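Local coordinates for intracellular protein transport protein USO1 (Saccharomyces cerevisiae S288c, PDB 6LSU) that is required for protein transport from the ER to the Golgi complex as a long coiled-coil homodimer, the globular head being the part modelled here, at residues A[382-387]-A[396-401]; A[374-379]-A[402-407]; A[202-207]-A[242-247]. All coordinates share one frame; numbering follows the deposited sequence.

Interaction 1: residues A[382-387]-A[396-401]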
loop_
_atom_site.group_PDB
_atom_site.type_symbol
_atom_site.label_atom_id
_atom_site.label_comp_id
_atom_site.label_asym_id
_atom_site.label_seq_id
_atom_site.Cartn_x
_atom_site.Cartn_y
_atom_site.Cartn_z
ATOM N N PRO A 382 -15.837 -19.465 7.911
ATOM C CA PRO A 382 -15.920 -20.922 8.018
ATOM C C PRO A 382 -14.516 -21.482 8.298
ATOM O O PRO A 382 -13.560 -21.017 7.669
ATOM C CB PRO A 382 -16.420 -21.323 6.623
ATOM C CG PRO A 382 -15.847 -20.214 5.741
ATOM C CD PRO A 382 -16.165 -18.986 6.564
ATOM N N TYR A 383 -14.409 -22.421 9.234
ATOM C CA TYR A 383 -13.182 -23.208 9.502
ATOM C C TYR A 383 -13.530 -24.700 9.422
ATOM O O TYR A 383 -14.728 -25.072 9.536
ATOM C CB TYR A 383 -12.541 -22.730 10.808
ATOM C CG TYR A 383 -11.644 -21.559 10.532
ATOM C CD1 TYR A 383 -12.140 -20.268 10.492
ATOM C CD2 TYR A 383 -10.322 -21.749 10.164
ATOM C CE1 TYR A 383 -11.324 -19.187 10.201
ATOM C CE2 TYR A 383 -9.486 -20.678 9.870
ATOM C CZ TYR A 383 -9.991 -19.385 9.892
ATOM O OH TYR A 383 -9.210 -18.300 9.601
ATOM N N PHE A 384 -12.515 -25.535 9.153
ATOM C CA PHE A 384 -12.635 -27.035 9.055
ATOM C C PHE A 384 -12.012 -27.755 10.312
ATOM O O PHE A 384 -10.879 -27.420 10.798
ATOM C CB PHE A 384 -12.186 -27.512 7.649
ATOM C CG PHE A 384 -12.274 -29.006 7.494
ATOM C CD1 PHE A 384 -13.527 -29.577 7.365
ATOM C CD2 PHE A 384 -11.152 -29.830 7.545
ATOM C CE1 PHE A 384 -13.664 -30.949 7.245
ATOM C CE2 PHE A 384 -11.289 -31.205 7.426
ATOM C CZ PHE A 384 -12.547 -31.761 7.276
ATOM N N ASP A 385 -12.801 -28.669 10.900
ATOM C CA ASP A 385 -12.428 -29.777 11.828
ATOM C C ASP A 385 -11.741 -29.305 13.115
ATOM O O ASP A 385 -11.061 -28.280 13.180
ATOM C CB ASP A 385 -11.668 -30.911 11.113
ATOM C CG ASP A 385 -10.140 -30.853 11.067
ATOM O OD1 ASP A 385 -9.547 -29.943 11.671
ATOM O OD2 ASP A 385 -9.546 -31.733 10.413
ATOM N N PRO A 386 -11.976 -30.066 14.205
ATOM C CA PRO A 386 -11.295 -29.928 15.489
ATOM C C PRO A 386 -10.548 -31.225 15.869
ATOM O O PRO A 386 -10.047 -31.903 14.972
ATOM C CB PRO A 386 -12.575 -29.667 16.310
ATOM C CG PRO A 386 -13.642 -30.580 15.671
ATOM C CD PRO A 386 -13.069 -31.029 14.341
ATOM N N SER A 387 -10.482 -31.540 17.169
ATOM C CA SER A 387 -10.094 -32.870 17.716
ATOM C C SER A 387 -11.316 -33.804 17.739
ATOM O O SER A 387 -12.399 -33.350 18.167
ATOM C CB SER A 387 -9.489 -32.722 19.093
ATOM O OG SER A 387 -9.296 -33.985 19.712
ATOM N N GLY A 396 -21.698 -34.204 15.316
ATOM C CA GLY A 396 -21.861 -32.765 15.021
ATOM C C GLY A 396 -21.389 -32.402 13.619
ATOM O O GLY A 396 -21.330 -33.311 12.763
ATOM N N GLY A 397 -21.078 -31.115 13.396
ATOM C CA GLY A 397 -20.565 -30.562 12.123
ATOM C C GLY A 397 -19.101 -30.134 12.235
ATOM O O GLY A 397 -18.772 -29.332 13.108
ATOM N N PRO A 398 -18.196 -30.616 11.337
ATOM C CA PRO A 398 -16.758 -30.318 11.415
ATOM C C PRO A 398 -16.421 -28.866 11.024
ATOM O O PRO A 398 -15.354 -28.380 11.357
ATOM C CB PRO A 398 -16.158 -31.276 10.371
ATOM C CG PRO A 398 -17.246 -31.356 9.317
ATOM C CD PRO A 398 -18.524 -31.404 10.133
ATOM N N ILE A 399 -17.340 -28.224 10.298
ATOM C CA ILE A 399 -17.306 -26.775 9.957
ATOM C C ILE A 399 -17.673 -25.992 11.220
ATOM O O ILE A 399 -18.730 -26.291 11.815
ATOM C CB ILE A 399 -18.261 -26.429 8.795
ATOM C CG1 ILE A 399 -18.316 -27.516 7.711
ATOM C CG2 ILE A 399 -17.900 -25.069 8.215
ATOM C CD1 ILE A 399 -19.502 -28.484 7.819
ATOM N N LYS A 400 -16.834 -25.030 11.604
ATOM C CA LYS A 400 -17.066 -24.106 12.741
ATOM C C LYS A 400 -16.953 -22.675 12.198
ATOM O O LYS A 400 -16.150 -22.459 11.298
ATOM C CB LYS A 400 -16.091 -24.453 13.870
ATOM C CG LYS A 400 -16.210 -23.578 15.115
ATOM C CD LYS A 400 -17.647 -23.352 15.615
ATOM C CE LYS A 400 -17.722 -22.744 17.003
ATOM N NZ LYS A 400 -19.028 -22.090 17.255
ATOM N N LEU A 401 -17.823 -21.762 12.624
ATOM C CA LEU A 401 -17.750 -20.350 12.201
ATOM C C LEU A 401 -17.041 -19.559 13.289
ATOM O O LEU A 401 -17.498 -19.609 14.435
ATOM C CB LEU A 401 -19.163 -19.827 11.982
ATOM C CG LEU A 401 -19.893 -20.464 10.806
ATOM C CD1 LEU A 401 -21.381 -20.226 10.940
ATOM C CD2 LEU A 401 -19.386 -19.916 9.486
#
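Tyr383 and Lys400 form an antiparallel hydrogen-bonded pair in a small two-stranded hairpin, and the tight part of the contact is its backbone. Tyr383 N donates to Lys400 O at 2.7 Å. Lys400 N returns a bond to Tyr383 O at 3.0 Å. Past the end of the paired strands, Asp385 N adds a third bond to Pro398 O at 2.6 Å. Tyr383 O is shared, since it also receives the CA-H of Ile399, with Ile399 CA 3.1 Å away.

The side chains meet far more loosely. On one face, Pro382 CB comes no nearer than 4.3 Å to Ile399 CG2, while Leu401 CD2 rests 3.9 Å from Pro382 CA. Farther along, Phe384 has CG anti to its backbone nitrogen (chi1 180°), which carries the ring over to Pro398; Phe384 CE1 reaches Pro398 CB at 4.0 Å, the ring and the proline lying at a slant. On the other face, the side chains of Tyr383 and Lys400 both lead away from the opposite strand.

Most of these residues are exposed, so this apolar fringe is thin. The hairpin, an excursion within ARM 7, is therefore held chiefly by main-chain bonds, which depend little on which side chains the strands carry.

Interaction 2: residues A[374-379]-A[402-407]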
loop_
_atom_site.group_PDB
_atom_site.type_symbol
_atom_site.label_atom_id
_atom_site.label_comp_id
_atom_site.label_asym_id
_atom_site.label_seq_id
_atom_site.Cartn_x
_atom_site.Cartn_y
_atom_site.Cartn_z
ATOM N N LEU A 374 -20.377 -1.905 12.420
ATOM C CA LEU A 374 -21.409 -2.797 13.002
ATOM C C LEU A 374 -21.664 -4.007 12.078
ATOM O O LEU A 374 -21.904 -5.078 12.577
ATOM C CB LEU A 374 -22.656 -1.975 13.310
ATOM C CG LEU A 374 -22.468 -1.044 14.504
ATOM C CD1 LEU A 374 -23.622 -0.087 14.603
ATOM C CD2 LEU A 374 -22.363 -1.828 15.790
ATOM N N GLU A 375 -21.444 -3.908 10.775
ATOM C CA GLU A 375 -21.660 -5.083 9.900
ATOM C C GLU A 375 -20.492 -6.047 10.102
ATOM O O GLU A 375 -20.731 -7.291 10.224
ATOM C CB GLU A 375 -21.856 -4.610 8.470
ATOM C CG GLU A 375 -23.281 -4.173 8.246
ATOM C CD GLU A 375 -24.260 -5.341 8.256
ATOM O OE1 GLU A 375 -25.033 -5.511 9.258
ATOM O OE2 GLU A 375 -24.248 -6.091 7.262
ATOM N N PHE A 376 -19.291 -5.454 10.177
ATOM C CA PHE A 376 -18.001 -6.146 10.417
ATOM C C PHE A 376 -18.087 -7.036 11.656
ATOM O O PHE A 376 -17.696 -8.217 11.619
ATOM C CB PHE A 376 -16.881 -5.115 10.549
ATOM C CG PHE A 376 -15.526 -5.732 10.341
ATOM C CD1 PHE A 376 -15.093 -6.044 9.063
ATOM C CD2 PHE A 376 -14.724 -6.035 11.433
ATOM C CE1 PHE A 376 -13.855 -6.626 8.878
ATOM C CE2 PHE A 376 -13.507 -6.652 11.254
ATOM C CZ PHE A 376 -13.069 -6.951 9.987
ATOM N N SER A 377 -18.602 -6.501 12.746
ATOM C CA SER A 377 -18.706 -7.223 14.036
ATOM C C SER A 377 -19.562 -8.481 13.917
ATOM O O SER A 377 -19.516 -9.232 14.831
ATOM C CB SER A 377 -19.281 -6.381 15.093
ATOM O OG SER A 377 -20.615 -6.114 14.722
ATOM N N LYS A 378 -20.298 -8.691 12.821
ATOM C CA LYS A 378 -21.224 -9.852 12.640
ATOM C C LYS A 378 -20.667 -10.849 11.640
ATOM O O LYS A 378 -21.248 -11.959 11.459
ATOM C CB LYS A 378 -22.599 -9.372 12.196
ATOM C CG LYS A 378 -23.153 -8.220 13.024
ATOM C CD LYS A 378 -24.625 -8.047 12.867
ATOM C CE LYS A 378 -25.023 -7.440 11.544
ATOM N NZ LYS A 378 -26.356 -6.820 11.649
ATOM N N ILE A 379 -19.522 -10.520 11.044
ATOM C CA ILE A 379 -18.905 -11.430 10.047
ATOM C C ILE A 379 -18.176 -12.585 10.762
ATOM O O ILE A 379 -17.370 -12.361 11.714
ATOM C CB ILE A 379 -18.004 -10.653 9.117
ATOM C CG1 ILE A 379 -18.783 -9.506 8.490
ATOM C CG2 ILE A 379 -17.392 -11.617 8.128
ATOM C CD1 ILE A 379 -17.960 -8.614 7.600
ATOM N N ILE A 402 -15.940 -18.889 12.955
ATOM C CA ILE A 402 -15.215 -18.026 13.930
ATOM C C ILE A 402 -15.455 -16.582 13.543
ATOM O O ILE A 402 -15.421 -16.230 12.370
ATOM C CB ILE A 402 -13.722 -18.382 14.001
ATOM C CG1 ILE A 402 -13.524 -19.849 14.414
ATOM C CG2 ILE A 402 -13.007 -17.446 14.940
ATOM C CD1 ILE A 402 -13.442 -20.808 13.257
ATOM N N PRO A 403 -15.716 -15.713 14.531
ATOM C CA PRO A 403 -15.806 -14.279 14.298
ATOM C C PRO A 403 -14.483 -13.717 13.777
ATOM O O PRO A 403 -13.443 -14.051 14.288
ATOM C CB PRO A 403 -16.138 -13.673 15.645
ATOM C CG PRO A 403 -16.640 -14.808 16.449
ATOM C CD PRO A 403 -15.939 -16.049 15.932
ATOM N N VAL A 404 -14.585 -12.894 12.723
ATOM C CA VAL A 404 -13.427 -12.213 12.063
ATOM C C VAL A 404 -12.633 -11.450 13.137
ATOM O O VAL A 404 -11.430 -11.576 13.219
ATOM C CB VAL A 404 -13.951 -11.383 10.889
ATOM C CG1 VAL A 404 -13.385 -9.974 10.788
ATOM C CG2 VAL A 404 -13.717 -12.150 9.607
ATOM N N VAL A 405 -13.273 -10.807 14.078
ATOM C CA VAL A 405 -12.495 -9.981 15.048
ATOM C C VAL A 405 -11.573 -10.901 15.870
ATOM O O VAL A 405 -10.422 -10.537 16.085
ATOM C CB VAL A 405 -13.408 -9.121 15.917
ATOM C CG1 VAL A 405 -12.632 -8.421 17.008
ATOM C CG2 VAL A 405 -14.136 -8.129 15.050
ATOM N N SER A 406 -12.085 -12.036 16.345
ATOM C CA SER A 406 -11.287 -13.097 17.018
ATOM C C SER A 406 -10.067 -13.505 16.165
ATOM O O SER A 406 -8.932 -13.439 16.705
ATOM C CB SER A 406 -12.187 -14.286 17.351
ATOM O OG SER A 406 -13.105 -13.890 18.362
ATOM N N ILE A 407 -10.233 -13.847 14.882
ATOM C CA ILE A 407 -9.080 -14.232 14.001
ATOM C C ILE A 407 -8.052 -13.096 13.952
ATOM O O ILE A 407 -6.913 -13.343 13.928
ATOM C CB ILE A 407 -9.514 -14.619 12.589
ATOM C CG1 ILE A 407 -10.592 -15.698 12.615
ATOM C CG2 ILE A 407 -8.309 -15.090 11.759
ATOM C CD1 ILE A 407 -10.910 -16.187 11.272
HETATM O O HOH W 1 -15.877 -10.647 13.717
#
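Ile379 O serves two successive backbone nitrogens at the start of a helix: Val404 N directly, and Val405 N through a water. The direct bond, Val404 N to Ile379 O, is 3.0 Å long and almost perfectly straight at the hydrogen (177°). Water 1 donates to Ile379 O at 3.0 Å and accepts from Val405 N at 2.6 Å. Pro403, at the N-cap, adds a CA-H contact, its CA lying 3.6 Å from Ile379 O.

The carbonyl is presented by a type I turn from Phe376 to Ile379, closed by Ile379 N on Phe376 O at 3.0 Å and following on from helix 370-376 without a break. Beside this polar core the side chains pack. Ile379 and Val404 run side by side and point the same way, CG2 of Ile379 being 4.0 Å from CG2 of Val404. With chi1 at -161° the Phe376 ring swings out opposite the main-chain nitrogen, toward Val405, and Phe376 CE2 is 4.1 Å from Val405 CG2.

Leu342 of helix 337-346 lies against both Phe376 and Ile379, and Phe346 meets Val404. Helix 421-435 contributes Tyr434, whose ring meets that of Phe376, and Leu431, which touches Val405.

First-turn N-H groups have no carbonyl of their own helix to bond. Here a carbonyl from the residue just before the partner strand, 380-384, supplies the acceptor for Val404 N and, by way of the water, is linked to Val405 N as well. The positive end of the helix dipole probably polarises that carbonyl and strengthens its grip.

Interaction 3: residues A[202-207]-A[242-247]; sequences MHEPIR and EEEGGL
The backbones of Glu204 and Glu244 stay well apart, their CA atoms 10.9 Å from each other, and segments 202-207 and 242-247, at the start of helix 204-218 and the end of helix 233-244, meet through long charged side chains; the latter helix finishes in a Schellman motif at Gly245.

Arg207 is the centre of a salt-bridge network. Its NH2 donates to Glu244 OE2 at 2.9 Å along a nearly straight bond (175°). The oxygen lies in the guanidinium plane but is met from well above the plane of its own carboxylate, so the two flat groups stand almost perpendicular (87°). Also at the guanidinium edge, Arg207 NH1 forms a longer salt bridge with Glu243 OE2 at 3.4 Å. Water 2 joins this pair a second time, accepting from Arg207 NH1 at 3.2 Å and donating to Glu243 OE1 at 2.6 Å.

Glu204, one turn before the arginine, takes a different position: its CG lies over one guanidinium face, 3.3 Å above the plane. Its carboxylate reaches the arginine by charge alone, with Glu204 OE2 a long 3.8 Å from Arg207 NH2. A bend in the arginine chain (chi3 70°) turns the guanidinium so that its edge meets the two glutamates of the other helix.

With a leucine in place of Arg207, Glu243 and Glu244 would probably lose their cation and the three carboxylates would be left to repel one another.

The contact joins ARM 3 to ARM 4. With Glu204 OE2 only 3.7 Å from Glu244 OE2, the single arginine charge probably makes the crowding of acids tolerable, and one carboxylate may hold its proton more readily than usual.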
loop_
_atom_site.group_PDB
_atom_site.type_symbol
_atom_site.label_atom_id
_atom_site.label_comp_id
_atom_site.label_asym_id
_atom_site.label_seq_id
_atom_site.Cartn_x
_atom_site.Cartn_y
_atom_site.Cartn_z
ATOM N N MET A 202 -11.162 -5.741 -34.326
ATOM C CA MET A 202 -11.336 -7.151 -34.735
ATOM C C MET A 202 -10.027 -7.883 -34.452
ATOM O O MET A 202 -10.081 -9.094 -34.202
ATOM C CB MET A 202 -11.674 -7.201 -36.233
ATOM C CG MET A 202 -12.676 -6.101 -36.671
ATOM S SD MET A 202 -12.009 -4.372 -36.775
ATOM C CE MET A 202 -13.454 -3.380 -36.384
ATOM N N HIS A 203 -8.914 -7.151 -34.465
ATOM C CA HIS A 203 -7.535 -7.695 -34.352
ATOM C C HIS A 203 -6.966 -7.454 -32.950
ATOM O O HIS A 203 -6.907 -6.293 -32.532
ATOM C CB HIS A 203 -6.699 -7.132 -35.496
ATOM C CG HIS A 203 -7.136 -7.660 -36.826
ATOM N ND1 HIS A 203 -8.004 -6.958 -37.666
ATOM C CD2 HIS A 203 -6.846 -8.824 -37.459
ATOM C CE1 HIS A 203 -8.218 -7.666 -38.759
ATOM N NE2 HIS A 203 -7.523 -8.821 -38.656
ATOM N N GLU A 204 -6.599 -8.540 -32.256
ATOM C CA GLU A 204 -6.346 -8.572 -30.789
ATOM C C GLU A 204 -5.203 -7.611 -30.466
ATOM O O GLU A 204 -5.330 -6.765 -29.565
ATOM C CB GLU A 204 -6.071 -9.997 -30.301
ATOM C CG GLU A 204 -6.642 -10.276 -28.911
ATOM C CD GLU A 204 -6.772 -11.744 -28.520
ATOM O OE1 GLU A 204 -5.726 -12.429 -28.386
ATOM O OE2 GLU A 204 -7.933 -12.206 -28.342
ATOM N N PRO A 205 -4.086 -7.628 -31.220
ATOM C CA PRO A 205 -2.941 -6.780 -30.871
ATOM C C PRO A 205 -3.289 -5.292 -30.945
ATOM O O PRO A 205 -2.659 -4.582 -30.255
ATOM C CB PRO A 205 -1.846 -7.170 -31.886
ATOM C CG PRO A 205 -2.312 -8.556 -32.362
ATOM C CD PRO A 205 -3.836 -8.443 -32.412
ATOM N N ILE A 206 -4.279 -4.852 -31.733
ATOM C CA ILE A 206 -4.701 -3.426 -31.705
ATOM C C ILE A 206 -5.415 -3.180 -30.374
ATOM O O ILE A 206 -5.229 -2.124 -29.767
ATOM C CB ILE A 206 -5.577 -3.078 -32.925
ATOM C CG1 ILE A 206 -4.735 -3.060 -34.202
ATOM C CG2 ILE A 206 -6.301 -1.748 -32.701
ATOM C CD1 ILE A 206 -5.551 -3.119 -35.460
ATOM N N ARG A 207 -6.276 -4.110 -29.967
ATOM C CA ARG A 207 -6.999 -4.015 -28.680
ATOM C C ARG A 207 -5.957 -3.874 -27.556
ATOM O O ARG A 207 -6.007 -2.875 -26.852
ATOM C CB ARG A 207 -7.897 -5.239 -28.514
ATOM C CG ARG A 207 -8.663 -5.263 -27.203
ATOM C CD ARG A 207 -9.089 -6.672 -26.866
ATOM N NE ARG A 207 -7.981 -7.529 -26.492
ATOM C CZ ARG A 207 -8.123 -8.789 -26.069
ATOM N NH1 ARG A 207 -9.339 -9.301 -25.957
ATOM N NH2 ARG A 207 -7.081 -9.534 -25.722
ATOM N N GLU A 242 -12.369 -10.664 -18.427
ATOM C CA GLU A 242 -13.008 -12.009 -18.373
ATOM C C GLU A 242 -12.652 -12.843 -19.612
ATOM O O GLU A 242 -12.351 -14.030 -19.444
ATOM C CB GLU A 242 -14.516 -12.010 -18.144
ATOM C CG GLU A 242 -14.961 -13.284 -17.399
ATOM C CD GLU A 242 -14.098 -13.818 -16.240
ATOM O OE1 GLU A 242 -13.684 -13.016 -15.337
ATOM O OE2 GLU A 242 -13.838 -15.053 -16.234
ATOM N N GLU A 243 -12.589 -12.221 -20.782
ATOM C CA GLU A 243 -12.190 -12.858 -22.067
ATOM C C GLU A 243 -10.752 -13.414 -21.955
ATOM O O GLU A 243 -10.498 -14.536 -22.465
ATOM C CB GLU A 243 -12.399 -11.818 -23.169
ATOM C CG GLU A 243 -12.707 -12.376 -24.534
ATOM C CD GLU A 243 -12.637 -11.271 -25.583
ATOM O OE1 GLU A 243 -13.264 -10.180 -25.374
ATOM O OE2 GLU A 243 -11.893 -11.462 -26.562
ATOM N N GLU A 244 -9.830 -12.759 -21.240
ATOM C CA GLU A 244 -8.419 -13.258 -21.133
ATOM C C GLU A 244 -8.186 -14.202 -19.936
ATOM O O GLU A 244 -7.046 -14.670 -19.776
ATOM C CB GLU A 244 -7.480 -12.064 -21.106
ATOM C CG GLU A 244 -7.425 -11.360 -22.444
ATOM C CD GLU A 244 -6.813 -12.200 -23.552
ATOM O OE1 GLU A 244 -5.725 -12.799 -23.306
ATOM O OE2 GLU A 244 -7.401 -12.215 -24.674
ATOM N N GLY A 245 -9.210 -14.482 -19.124
ATOM C CA GLY A 245 -9.122 -15.463 -18.028
ATOM C C GLY A 245 -9.007 -14.838 -16.657
ATOM O O GLY A 245 -8.529 -15.517 -15.754
ATOM N N GLY A 246 -9.413 -13.584 -16.492
ATOM C CA GLY A 246 -9.445 -12.922 -15.179
ATOM C C GLY A 246 -8.056 -12.824 -14.570
ATOM O O GLY A 246 -7.065 -12.571 -15.297
ATOM N N LEU A 247 -7.958 -13.043 -13.268
ATOM C CA LEU A 247 -6.667 -13.039 -12.535
ATOM C C LEU A 247 -5.646 -13.904 -13.276
ATOM O O LEU A 247 -4.420 -13.540 -13.257
ATOM C CB LEU A 247 -6.899 -13.543 -11.114
ATOM C CG LEU A 247 -6.929 -12.461 -10.034
ATOM C CD1 LEU A 247 -7.497 -11.135 -10.525
ATOM C CD2 LEU A 247 -7.671 -12.945 -8.809
HETATM O O HOH W 2 -12.250 -8.007 -26.350
#

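Overall arrangement
Interactions 1 and 2 belong to one structural unit of ARM 7, with centres 17 Å apart. Interaction 1 is nested inside the chain loop that interaction 2 closes: both draw on strand 399-403, and helix 370-376 is followed, after a short turn, by strand 380-384. They also touch, Tyr383 packing on Ile402 and Ile407, so the projecting hairpin is continuous with its base against the helices. Interaction 3 comes earlier in the chain, between ARM 3 and ARM 4, and its centre lies 42 Å from that of interaction 1 and 39 Å from that of interaction 2. Nearest atoms are about 18 and 19 Å away, so it contributes to the elongated helical head separately.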